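PDB 6NCW: beta-galacturonidase, which hydrolyses beta-galacturonides as a member of glycoside hydrolase family 2, and may also act on beta-glucuronides, as relatives do. Local coordinates for residues Y474-P477 with A478-W482; A287-F290 with S291-Q294; D262-N266 with G267-R271; Y394-I397 with K398-P402. One frame throughout, in Å; residues are numbered along the deposited sequence. Where two conformers were deposited one is given.

Contact 1. Residues Y474-P477 with A478-W482; sequences YRTP and AHVKW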
loop_
_atom_site.group_PDB
_atom_site.type_symbol
_atom_site.label_atom_id
_atom_site.label_comp_id
_atom_site.label_asym_id
_atom_site.label_seq_id
_atom_site.Cartn_x
_atom_site.Cartn_y
_atom_site.Cartn_z
ATOM N N TYR A 474 -0.281 -7.227 -0.791
ATOM C CA TYR A 474 0.803 -7.892 -1.502
ATOM C C TYR A 474 0.214 -8.931 -2.451
ATOM O O TYR A 474 -0.344 -9.944 -2.009
ATOM C CB TYR A 474 1.800 -8.552 -0.555
ATOM C CG TYR A 474 3.000 -9.021 -1.348
ATOM C CD1 TYR A 474 3.747 -8.101 -2.058
ATOM C CD2 TYR A 474 3.349 -10.372 -1.431
ATOM C CE1 TYR A 474 4.820 -8.483 -2.805
ATOM C CE2 TYR A 474 4.428 -10.775 -2.196
ATOM C CZ TYR A 474 5.171 -9.817 -2.868
ATOM O OH TYR A 474 6.249 -10.162 -3.642
ATOM N N ARG A 475 0.348 -8.687 -3.755
ATOM C CA ARG A 475 -0.211 -9.553 -4.784
ATOM C C ARG A 475 0.825 -9.770 -5.876
ATOM O O ARG A 475 1.540 -8.834 -6.244
ATOM C CB ARG A 475 -1.483 -8.936 -5.380
ATOM C CG ARG A 475 -2.597 -8.748 -4.345
ATOM C CD ARG A 475 -3.303 -7.412 -4.561
ATOM N NE ARG A 475 -3.872 -7.298 -5.892
ATOM C CZ ARG A 475 -4.388 -6.178 -6.381
ATOM N NH1 ARG A 475 -4.374 -5.071 -5.645
ATOM N NH2 ARG A 475 -4.908 -6.168 -7.608
ATOM N N THR A 476 0.898 -11.005 -6.393
ATOM C CA THR A 476 1.968 -11.412 -7.336
ATOM C C THR A 476 1.391 -12.417 -8.312
ATOM O O THR A 476 0.808 -13.414 -7.856
ATOM C CB THR A 476 3.167 -12.101 -6.667
ATOM O OG1 THR A 476 3.476 -11.528 -5.390
ATOM C CG2 THR A 476 4.360 -12.047 -7.591
ATOM N N PRO A 477 1.639 -12.260 -9.617
ATOM C CA PRO A 477 1.413 -13.383 -10.540
ATOM C C PRO A 477 2.080 -14.681 -10.094
ATOM O O PRO A 477 1.604 -15.763 -10.445
ATOM C CB PRO A 477 2.015 -12.876 -11.862
ATOM C CG PRO A 477 1.928 -11.392 -11.780
ATOM C CD PRO A 477 2.144 -11.062 -10.312
ATOM N N ALA A 478 3.176 -14.618 -9.336
ATOM C CA ALA A 478 3.819 -15.861 -8.917
ATOM C C ALA A 478 3.068 -16.580 -7.794
ATOM O O ALA A 478 3.397 -17.733 -7.490
ATOM C CB ALA A 478 5.266 -15.590 -8.499
ATOM N N HIS A 479 2.079 -15.936 -7.172
ATOM C CA HIS A 479 1.333 -16.539 -6.068
ATOM C C HIS A 479 2.263 -17.079 -4.981
ATOM O O HIS A 479 2.028 -18.152 -4.429
ATOM C CB HIS A 479 0.414 -17.656 -6.571
ATOM C CG HIS A 479 -0.618 -17.210 -7.563
ATOM N ND1 HIS A 479 -1.651 -18.028 -7.972
ATOM C CD2 HIS A 479 -0.786 -16.037 -8.220
ATOM C CE1 HIS A 479 -2.408 -17.380 -8.840
ATOM N NE2 HIS A 479 -1.905 -16.169 -9.008
ATOM N N VAL A 480 3.342 -16.343 -4.680
ATOM C CA VAL A 480 4.222 -16.749 -3.580
ATOM C C VAL A 480 3.465 -16.691 -2.235
ATOM O O VAL A 480 2.465 -15.978 -2.076
ATOM C CB VAL A 480 5.483 -15.871 -3.539
ATOM C CG1 VAL A 480 6.146 -15.833 -4.913
ATOM C CG2 VAL A 480 5.129 -14.458 -3.079
ATOM N N LYS A 481 3.956 -17.456 -1.262
ATOM C CA LYS A 481 3.424 -17.340 0.085
ATOM C C LYS A 481 3.578 -15.907 0.580
ATOM O O LYS A 481 4.549 -15.214 0.252
ATOM C CB LYS A 481 4.110 -18.332 1.039
ATOM C CG LYS A 481 3.601 -19.762 0.850
ATOM C CD LYS A 481 4.319 -20.802 1.716
ATOM C CE LYS A 481 3.733 -22.198 1.425
ATOM N NZ LYS A 481 4.373 -23.258 2.225
ATOM N N TRP A 482 2.574 -15.474 1.347
ATOM C CA TRP A 482 2.279 -14.133 1.860
ATOM C C TRP A 482 1.477 -13.288 0.868
ATOM O O TRP A 482 0.943 -12.257 1.264
ATOM C CB TRP A 482 3.530 -13.350 2.309
ATOM C CG TRP A 482 4.305 -14.042 3.443
ATOM C CD1 TRP A 482 5.550 -14.616 3.365
ATOM C CD2 TRP A 482 3.872 -14.215 4.805
ATOM N NE1 TRP A 482 5.917 -15.140 4.597
ATOM C CE2 TRP A 482 4.903 -14.901 5.494
ATOM C CE3 TRP A 482 2.706 -13.869 5.508
ATOM C CZ2 TRP A 482 4.800 -15.240 6.845
ATOM C CZ3 TRP A 482 2.618 -14.198 6.851
ATOM C CH2 TRP A 482 3.648 -14.886 7.504
#

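Contact 2. Residues A287-F290 with S291-Q294; sequences ALPF and SAMQ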
loop_
_atom_site.group_PDB
_atom_site.type_symbol
_atom_site.label_atom_id
_atom_site.label_comp_id
_atom_site.label_asym_id
_atom_site.label_seq_id
_atom_site.Cartn_x
_atom_site.Cartn_y
_atom_site.Cartn_z
ATOM N N ALA A 287 -10.017 -3.365 23.780
ATOM C CA ALA A 287 -11.187 -2.689 24.336
ATOM C C ALA A 287 -12.105 -2.241 23.198
ATOM O O ALA A 287 -12.282 -1.046 22.914
ATOM C CB ALA A 287 -10.750 -1.514 25.207
ATOM N N LEU A 288 -12.703 -3.232 22.535
ATOM C CA LEU A 288 -13.547 -2.877 21.397
ATOM C C LEU A 288 -14.919 -2.421 21.880
ATOM O O LEU A 288 -15.546 -3.108 22.695
ATOM C CB LEU A 288 -13.713 -4.045 20.446
ATOM C CG LEU A 288 -12.612 -4.260 19.420
ATOM C CD1 LEU A 288 -11.333 -4.739 20.086
ATOM C CD2 LEU A 288 -13.130 -5.284 18.439
ATOM N N PRO A 289 -15.423 -1.293 21.392
ATOM C CA PRO A 289 -16.779 -0.874 21.743
ATOM C C PRO A 289 -17.819 -1.694 20.996
ATOM O O PRO A 289 -17.536 -2.413 20.035
ATOM C CB PRO A 289 -16.819 0.583 21.300
ATOM C CG PRO A 289 -15.904 0.594 20.118
ATOM C CD PRO A 289 -14.773 -0.319 20.501
ATOM N N PHE A 290 -19.045 -1.584 21.497
ATOM C CA PHE A 290 -20.203 -2.240 20.905
ATOM C C PHE A 290 -20.218 -2.136 19.383
ATOM O O PHE A 290 -20.413 -3.134 18.684
ATOM C CB PHE A 290 -21.464 -1.610 21.513
ATOM C CG PHE A 290 -22.726 -1.916 20.777
ATOM C CD1 PHE A 290 -23.401 -3.119 20.996
ATOM C CD2 PHE A 290 -23.280 -0.973 19.906
ATOM C CE1 PHE A 290 -24.598 -3.397 20.331
ATOM C CE2 PHE A 290 -24.466 -1.234 19.246
ATOM C CZ PHE A 290 -25.126 -2.454 19.454
ATOM N N SER A 291 -20.003 -0.928 18.858
ATOM C CA SER A 291 -20.090 -0.709 17.420
ATOM C C SER A 291 -19.062 -1.541 16.666
ATOM O O SER A 291 -19.342 -2.042 15.569
ATOM C CB SER A 291 -19.911 0.777 17.110
ATOM O OG SER A 291 -21.002 1.520 17.625
ATOM N N ALA A 292 -17.854 -1.671 17.229
ATOM C CA ALA A 292 -16.801 -2.440 16.584
ATOM C C ALA A 292 -17.091 -3.935 16.659
ATOM O O ALA A 292 -16.821 -4.679 15.700
ATOM C CB ALA A 292 -15.452 -2.112 17.226
ATOM N N MET A 293 -17.653 -4.381 17.785
ATOM C CA MET A 293 -18.088 -5.769 17.930
ATOM C C MET A 293 -19.107 -6.136 16.878
ATOM O O MET A 293 -18.979 -7.160 16.205
ATOM C CB MET A 293 -18.704 -5.990 19.311
ATOM C CG MET A 293 -17.709 -5.927 20.423
ATOM S SD MET A 293 -18.526 -6.178 22.019
ATOM C CE MET A 293 -17.061 -6.099 23.051
ATOM N N GLN A 294 -20.175 -5.341 16.780
ATOM C CA GLN A 294 -21.239 -5.653 15.843
ATOM C C GLN A 294 -20.737 -5.573 14.407
ATOM O O GLN A 294 -21.145 -6.371 13.553
ATOM C CB GLN A 294 -22.432 -4.714 16.070
ATOM C CG GLN A 294 -23.653 -5.039 15.232
ATOM C CD GLN A 294 -24.065 -6.501 15.330
ATOM O OE1 GLN A 294 -23.725 -7.190 16.291
ATOM N NE2 GLN A 294 -24.798 -6.978 14.330
#

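Contact 3. Residues D262-N266 with G267-R271; sequences DILLN and GRKLR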
loop_
_atom_site.group_PDB
_atom_site.type_symbol
_atom_site.label_atom_id
_atom_site.label_comp_id
_atom_site.label_asym_id
_atom_site.label_seq_id
_atom_site.Cartn_x
_atom_site.Cartn_y
_atom_site.Cartn_z
ATOM N N ASP A 262 -21.273 -37.241 16.799
ATOM C CA ASP A 262 -22.152 -36.116 16.481
ATOM C C ASP A 262 -22.184 -35.115 17.627
ATOM O O ASP A 262 -22.334 -35.500 18.788
ATOM C CB ASP A 262 -23.581 -36.587 16.185
ATOM C CG ASP A 262 -23.653 -37.567 15.020
ATOM O OD1 ASP A 262 -22.947 -37.369 14.000
ATOM O OD2 ASP A 262 -24.428 -38.541 15.133
ATOM N N ILE A 263 -22.062 -33.833 17.294
ATOM C CA ILE A 263 -22.406 -32.755 18.213
ATOM C C ILE A 263 -23.854 -32.382 17.931
ATOM O O ILE A 263 -24.184 -31.946 16.825
ATOM C CB ILE A 263 -21.479 -31.544 18.032
ATOM C CG1 ILE A 263 -20.012 -31.949 18.164
ATOM C CG2 ILE A 263 -21.793 -30.471 19.057
ATOM C CD1 ILE A 263 -19.043 -30.794 17.834
ATOM N N LEU A 264 -24.724 -32.558 18.920
ATOM C CA LEU A 264 -26.158 -32.404 18.726
ATOM C C LEU A 264 -26.632 -31.127 19.404
ATOM O O LEU A 264 -26.432 -30.946 20.607
ATOM C CB LEU A 264 -26.919 -33.606 19.277
ATOM C CG LEU A 264 -26.660 -35.010 18.740
ATOM C CD1 LEU A 264 -27.501 -35.994 19.543
ATOM C CD2 LEU A 264 -26.990 -35.096 17.259
ATOM N N LEU A 265 -27.281 -30.259 18.638
ATOM C CA LEU A 265 -27.945 -29.079 19.180
ATOM C C LEU A 265 -29.449 -29.265 19.024
ATOM O O LEU A 265 -29.945 -29.350 17.899
ATOM C CB LEU A 265 -27.473 -27.820 18.459
ATOM C CG LEU A 265 -28.237 -26.545 18.739
ATOM C CD1 LEU A 265 -27.968 -26.066 20.151
ATOM C CD2 LEU A 265 -27.827 -25.519 17.725
ATOM N N ASN A 266 -30.175 -29.334 20.143
ATOM C CA ASN A 266 -31.620 -29.600 20.099
ATOM C C ASN A 266 -31.931 -30.837 19.264
ATOM O O ASN A 266 -32.938 -30.885 18.552
ATOM C CB ASN A 266 -32.400 -28.402 19.558
ATOM C CG ASN A 266 -32.249 -27.187 20.427
ATOM O OD1 ASN A 266 -31.918 -27.309 21.601
ATOM N ND2 ASN A 266 -32.465 -26.007 19.857
ATOM N N GLY A 267 -31.045 -31.827 19.316
ATOM C CA GLY A 267 -31.262 -33.079 18.635
ATOM C C GLY A 267 -30.766 -33.148 17.212
ATOM O O GLY A 267 -30.872 -34.216 16.594
ATOM N N ARG A 268 -30.228 -32.061 16.662
ATOM C CA ARG A 268 -29.802 -32.022 15.264
ATOM C C ARG A 268 -28.280 -32.047 15.172
ATOM O O ARG A 268 -27.595 -31.460 16.014
ATOM C CB ARG A 268 -30.349 -30.772 14.563
ATOM C CG ARG A 268 -31.829 -30.565 14.813
ATOM C CD ARG A 268 -32.391 -29.435 13.970
ATOM N NE ARG A 268 -32.259 -29.729 12.546
ATOM C CZ ARG A 268 -32.587 -28.880 11.580
ATOM N NH1 ARG A 268 -33.072 -27.677 11.885
ATOM N NH2 ARG A 268 -32.421 -29.229 10.309
ATOM N N LYS A 269 -27.758 -32.733 14.154
ATOM C CA LYS A 269 -26.315 -32.898 13.986
ATOM C C LYS A 269 -25.725 -31.590 13.479
ATOM O O LYS A 269 -25.930 -31.220 12.321
ATOM C CB LYS A 269 -25.991 -34.042 13.026
ATOM C CG LYS A 269 -26.456 -35.392 13.537
ATOM C CD LYS A 269 -26.314 -36.499 12.490
ATOM C CE LYS A 269 -26.759 -37.854 13.057
ATOM N NZ LYS A 269 -26.127 -39.010 12.333
ATOM N N LEU A 270 -24.969 -30.917 14.341
ATOM C CA LEU A 270 -24.429 -29.591 14.067
ATOM C C LEU A 270 -23.236 -29.637 13.111
ATOM O O LEU A 270 -22.368 -30.506 13.220
ATOM C CB LEU A 270 -24.019 -28.961 15.396
ATOM C CG LEU A 270 -23.803 -27.469 15.522
ATOM C CD1 LEU A 270 -25.005 -26.699 15.029
ATOM C CD2 LEU A 270 -23.568 -27.203 16.987
ATOM N N ARG A 271 -23.202 -28.698 12.158
ATOM C CA ARG A 271 -22.012 -28.414 11.362
ATOM C C ARG A 271 -21.462 -27.047 11.769
ATOM O O ARG A 271 -22.162 -26.033 11.662
ATOM C CB ARG A 271 -22.309 -28.434 9.864
ATOM C CG ARG A 271 -21.079 -28.071 9.031
ATOM C CD ARG A 271 -21.394 -27.807 7.554
ATOM N NE ARG A 271 -21.807 -29.020 6.856
ATOM C CZ ARG A 271 -23.071 -29.313 6.575
ATOM N NH1 ARG A 271 -24.037 -28.474 6.924
ATOM N NH2 ARG A 271 -23.368 -30.441 5.946
HETATM O O HOH W 1 -23.378 -39.334 12.184
HETATM O O HOH W 2 -21.771 -32.834 14.548
HETATM O O HOH W 3 -29.230 -31.898 21.399
#

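Contact 4. Residues Y394-I397 with K398-P402; sequences YELI and KSLDP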
loop_
_atom_site.group_PDB
_atom_site.type_symbol
_atom_site.label_atom_id
_atom_site.label_comp_id
_atom_site.label_asym_id
_atom_site.label_seq_id
_atom_site.Cartn_x
_atom_site.Cartn_y
_atom_site.Cartn_z
ATOM N N TYR A 394 -10.097 -30.058 33.286
ATOM C CA TYR A 394 -11.306 -30.688 32.775
ATOM C C TYR A 394 -12.263 -31.049 33.905
ATOM O O TYR A 394 -13.482 -30.871 33.771
ATOM C CB TYR A 394 -10.937 -31.941 31.983
ATOM C CG TYR A 394 -10.558 -31.727 30.532
ATOM C CD1 TYR A 394 -9.469 -32.387 29.990
ATOM C CD2 TYR A 394 -11.317 -30.916 29.692
ATOM C CE1 TYR A 394 -9.122 -32.240 28.671
ATOM C CE2 TYR A 394 -10.973 -30.759 28.349
ATOM C CZ TYR A 394 -9.868 -31.430 27.851
ATOM O OH TYR A 394 -9.494 -31.315 26.527
ATOM N N GLU A 395 -11.729 -31.580 35.022
ATOM C CA GLU A 395 -12.592 -31.924 36.152
ATOM C C GLU A 395 -13.096 -30.684 36.876
ATOM O O GLU A 395 -14.214 -30.697 37.403
ATOM C CB GLU A 395 -11.870 -32.851 37.132
ATOM C CG GLU A 395 -12.715 -33.294 38.358
ATOM C CD GLU A 395 -14.086 -33.899 37.996
ATOM O OE1 GLU A 395 -15.125 -33.270 38.325
ATOM O OE2 GLU A 395 -14.128 -34.997 37.391
ATOM N N LEU A 396 -12.309 -29.605 36.904
ATOM C CA LEU A 396 -12.819 -28.342 37.428
ATOM C C LEU A 396 -14.015 -27.853 36.609
ATOM O O LEU A 396 -15.030 -27.430 37.175
ATOM C CB LEU A 396 -11.702 -27.297 37.448
ATOM C CG LEU A 396 -12.036 -25.896 37.975
ATOM C CD1 LEU A 396 -12.541 -25.917 39.442
ATOM C CD2 LEU A 396 -10.808 -25.006 37.847
ATOM N N ILE A 397 -13.933 -27.942 35.273
ATOM C CA ILE A 397 -15.055 -27.514 34.434
ATOM C C ILE A 397 -16.297 -28.327 34.759
ATOM O O ILE A 397 -17.392 -27.779 34.937
ATOM C CB ILE A 397 -14.696 -27.645 32.944
ATOM C CG1 ILE A 397 -13.617 -26.634 32.547
ATOM C CG2 ILE A 397 -15.933 -27.465 32.088
ATOM C CD1 ILE A 397 -13.151 -26.857 31.151
ATOM N N LYS A 398 -16.148 -29.655 34.817
ATOM C CA LYS A 398 -17.301 -30.521 35.068
ATOM C C LYS A 398 -17.968 -30.190 36.401
ATOM O O LYS A 398 -19.200 -30.202 36.508
ATOM C CB LYS A 398 -16.875 -31.986 35.032
ATOM C CG LYS A 398 -18.022 -32.987 35.132
ATOM C CD LYS A 398 -17.486 -34.402 35.038
ATOM C CE LYS A 398 -18.526 -35.351 34.447
ATOM N NZ LYS A 398 -19.092 -34.839 33.152
ATOM N N SER A 399 -17.178 -29.875 37.422
ATOM C CA SER A 399 -17.769 -29.543 38.714
ATOM C C SER A 399 -18.556 -28.242 38.653
ATOM O O SER A 399 -19.477 -28.046 39.453
ATOM C CB SER A 399 -16.690 -29.451 39.787
ATOM O OG SER A 399 -16.017 -28.201 39.734
ATOM N N LEU A 400 -18.212 -27.338 37.730
ATOM C CA LEU A 400 -18.921 -26.065 37.627
ATOM C C LEU A 400 -20.039 -26.110 36.604
ATOM O O LEU A 400 -21.011 -25.350 36.721
ATOM C CB LEU A 400 -17.959 -24.935 37.252
ATOM C CG LEU A 400 -16.842 -24.620 38.243
ATOM C CD1 LEU A 400 -15.822 -23.684 37.617
ATOM C CD2 LEU A 400 -17.427 -24.015 39.506
ATOM N N ASP A 401 -19.912 -26.968 35.595
ATOM C CA ASP A 401 -20.913 -27.068 34.535
ATOM C C ASP A 401 -20.927 -28.502 34.037
ATOM O O ASP A 401 -20.170 -28.872 33.132
ATOM C CB ASP A 401 -20.616 -26.092 33.403
ATOM C CG ASP A 401 -21.571 -26.233 32.241
ATOM O OD1 ASP A 401 -21.539 -25.350 31.351
ATOM O OD2 ASP A 401 -22.357 -27.214 32.219
ATOM N N PRO A 402 -21.780 -29.352 34.613
ATOM C CA PRO A 402 -21.753 -30.773 34.254
ATOM C C PRO A 402 -22.403 -31.104 32.917
ATOM O O PRO A 402 -22.386 -32.276 32.522
ATOM C CB PRO A 402 -22.511 -31.430 35.420
ATOM C CG PRO A 402 -23.416 -30.364 35.938
ATOM C CD PRO A 402 -22.681 -29.069 35.751
#

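Contact 1. Residues Y474-P477 with A478-W482
Ala-478 is the third residue of a type I beta turn that runs from Thr-476 to His-479, and its CB packs 3.8 Å from Thr-476 CG2. That threonine methyl, swung to the side away from its own backbone N, also meets the turn's backbone, Thr-476 CG2 lying 3.3 Å from Ala-478 N. The reversal sits in the loop between strand 461-466 and helix 484-500 of the TIM barrel, and its two arms run 157° apart.

His-479 closes the turn: His-479 N donates to Thr-476 O over 2.9 Å, a fairly straight bond (161°) that arrives from above the carbonyl plane. The imidazole meets the same oxygen with a carbon at its edge, Thr-476 O lying in the ring plane 3.1 Å from His-479 CD2. On another side of the ring, ND1 is hydrogen-bonded to Gln-489 of helix 484-500.

Val-480 presents CG2 to the edge of the Tyr-474 ring, 3.9 Å from Tyr-474 CE2, the two side chains crossing at about a right angle. Tyr-474 OH is hydrogen-bonded to Arg-516 of the second subunit.

The indole of Trp-482 leads away from the turn and lies close to Arg-525, which binds galacturonate; its NE1 donates to Phe-522 O of the second subunit. What it gives to Tyr-474 is backbone: Trp-482 O lies near the plane of the phenol ring, at its edge, 4.1 Å from Tyr-474 CD2.

Contact 2. Residues A287-F290 with S291-Q294
Pro-289 O receives two backbone N-H groups of the segment that follows. The stronger bond comes from Met-293 N at 3.0 Å, nearly straight at the hydrogen (166°) and almost in line with the carbonyl. Ala-292 N approaches the same oxygen at 2.9 Å, but the bond is weak, being sharply bent (122°). One residue on, Gln-294 N reaches Phe-290 O at 2.9 Å, so the regular i to i+4 pattern is established at once.

Apolar packing gathers round the methyl of Ala-292. Pro-289 meets it with two ring atoms, CD at 3.8 Å and CG at 4.0 Å from Ala-292 CB. Leu-288 lies along the same methyl with its CB, CG and CD2, the last at 4.1 Å from Ala-292 CB. Met-293 runs out as an extended chain and sets its terminal CE 3.4 Å from Leu-288 O, a carbon-to-carbonyl contact.

Phe-290 and Gln-294 make their main side-chain contacts with neighbouring parts of the structure. Phe-290 leans on Leu-318 and Leu-322 of helix 317-326 and on Ala-19 of a fourth subunit, and Gln-294 NE2 is hydrogen-bonded to Gln-326 OE1.

Taken together, Pro-289 at the N-cap and the residues after it form the start of helix 290-302, the helix that follows strand 268-276 in the beta/alpha alternation of the TIM barrel.

Contact 3. Residues D262-N266 with G267-R271
Arg-268 O is gripped by two groups of the facing strand: Leu-265 N donates to it at 2.9 Å, within the carbonyl plane, and Leu-264 CA approaches it at 3.2 Å in a CA-H...O contact. This is a beta hairpin with a two-residue type I' turn, which runs from Leu-265 to Arg-268 with Asn-266 and Gly-267 at its corners, and its second strand, 268-276, goes on to become part of the TIM barrel.

Arg-268 N returns a bond to Leu-265 O, completing the hydrogen-bonded pair beside the turn. Gly-267 has a positive phi (89°), at which a side chain would collide with the preceding carbonyl oxygen. Asn-266, likewise at positive phi, has its amide engaged by Glu-255 N and Trp-223 O.

Farther from the turn, Leu-270 N meets Ile-263 O at 2.8 Å in an almost linear bond (172°). Leu-265 and Leu-270 are buried, CD2 of the former 4.1 Å from CD1 of the latter. Leu-264 and Lys-269, a non-hydrogen-bonded pair, lie alongside each other on the face opposite Leu-265 and Arg-268, with Leu-264 CD2 3.8 Å from Lys-269 CG.

The extended Lys-269 chain passes on to Asp-262, forming a salt bridge of 3.3 Å between Asp-262 OD2 and Lys-269 NZ. A water doubles that link, donating to Asp-262 OD1 at 2.7 Å and accepting from Lys-269 NZ at 2.8 Å.

Contact 4. Residues Y394-I397 with K398-P402
Ile-397 O lies at the tight end of this contact, where helix 384-400 finishes, and it is held by two donors: Asp-401 N at 2.7 Å and Leu-400 N at 2.9 Å. The first comes nearly end-on to the carbonyl, the second from well above its plane. Leu-400 N is itself shared, since it also bonds to Leu-396 O at 3.2 Å; both of its bonds are bent. Leu-396 O has a further donor on the same face of its plane, the hydroxyl of Ser-399, whose OG lies 2.8 Å away. With chi1 at 80° that hydroxyl is tucked over its own backbone and turned back along the helix, so Leu-396 O is satisfied by a side chain as well as by a backbone N-H.

The inner side of this end is covered. Ile-397 and Leu-400 pack on Ile-361 of helix 349-364, and the carboxylate of Asp-401, past the last turn, is taken by Trp-373, Tyr-403 N and Arg-404.

The outer side is looser. Glu-395 and Lys-398 are exposed and cross without pairing, Glu-395 OE2 staying 6.5 Å from Lys-398 NZ; the glutamate has two conformers, so even this separation is doubtful. The backbone bond on this side joins Ser-399 N to Glu-395 O at 3.1 Å.

The arrangement is that of a helix C-terminus in a beta-alpha-beta unit of the TIM barrel, in which helix 384-400 connects strand 370-374 to strand 406-410.

How the contacts relate
All four contacts are local structures within the TIM barrel region, and none touches another. Contact 3 shapes the hairpin whose second strand, 268-276, precedes the helix that contact 2 starts; their centres lie about 30 Å apart. Contacts 3 and 4 are closest, with centres about 22 Å and nearest atoms about 13 Å apart; contacts 1 and 4 are farthest, at about 47 Å between centres and on opposite sides of the chain's centre. Contact 1 comes nearest to the galacturonate site: the side chain of Trp-482 is about 5 Å from that of Arg-525 and about 9 Å from a bound glycerol. In contact 4, Tyr-394 stands about 10 Å from Asn-377, side chain to side chain.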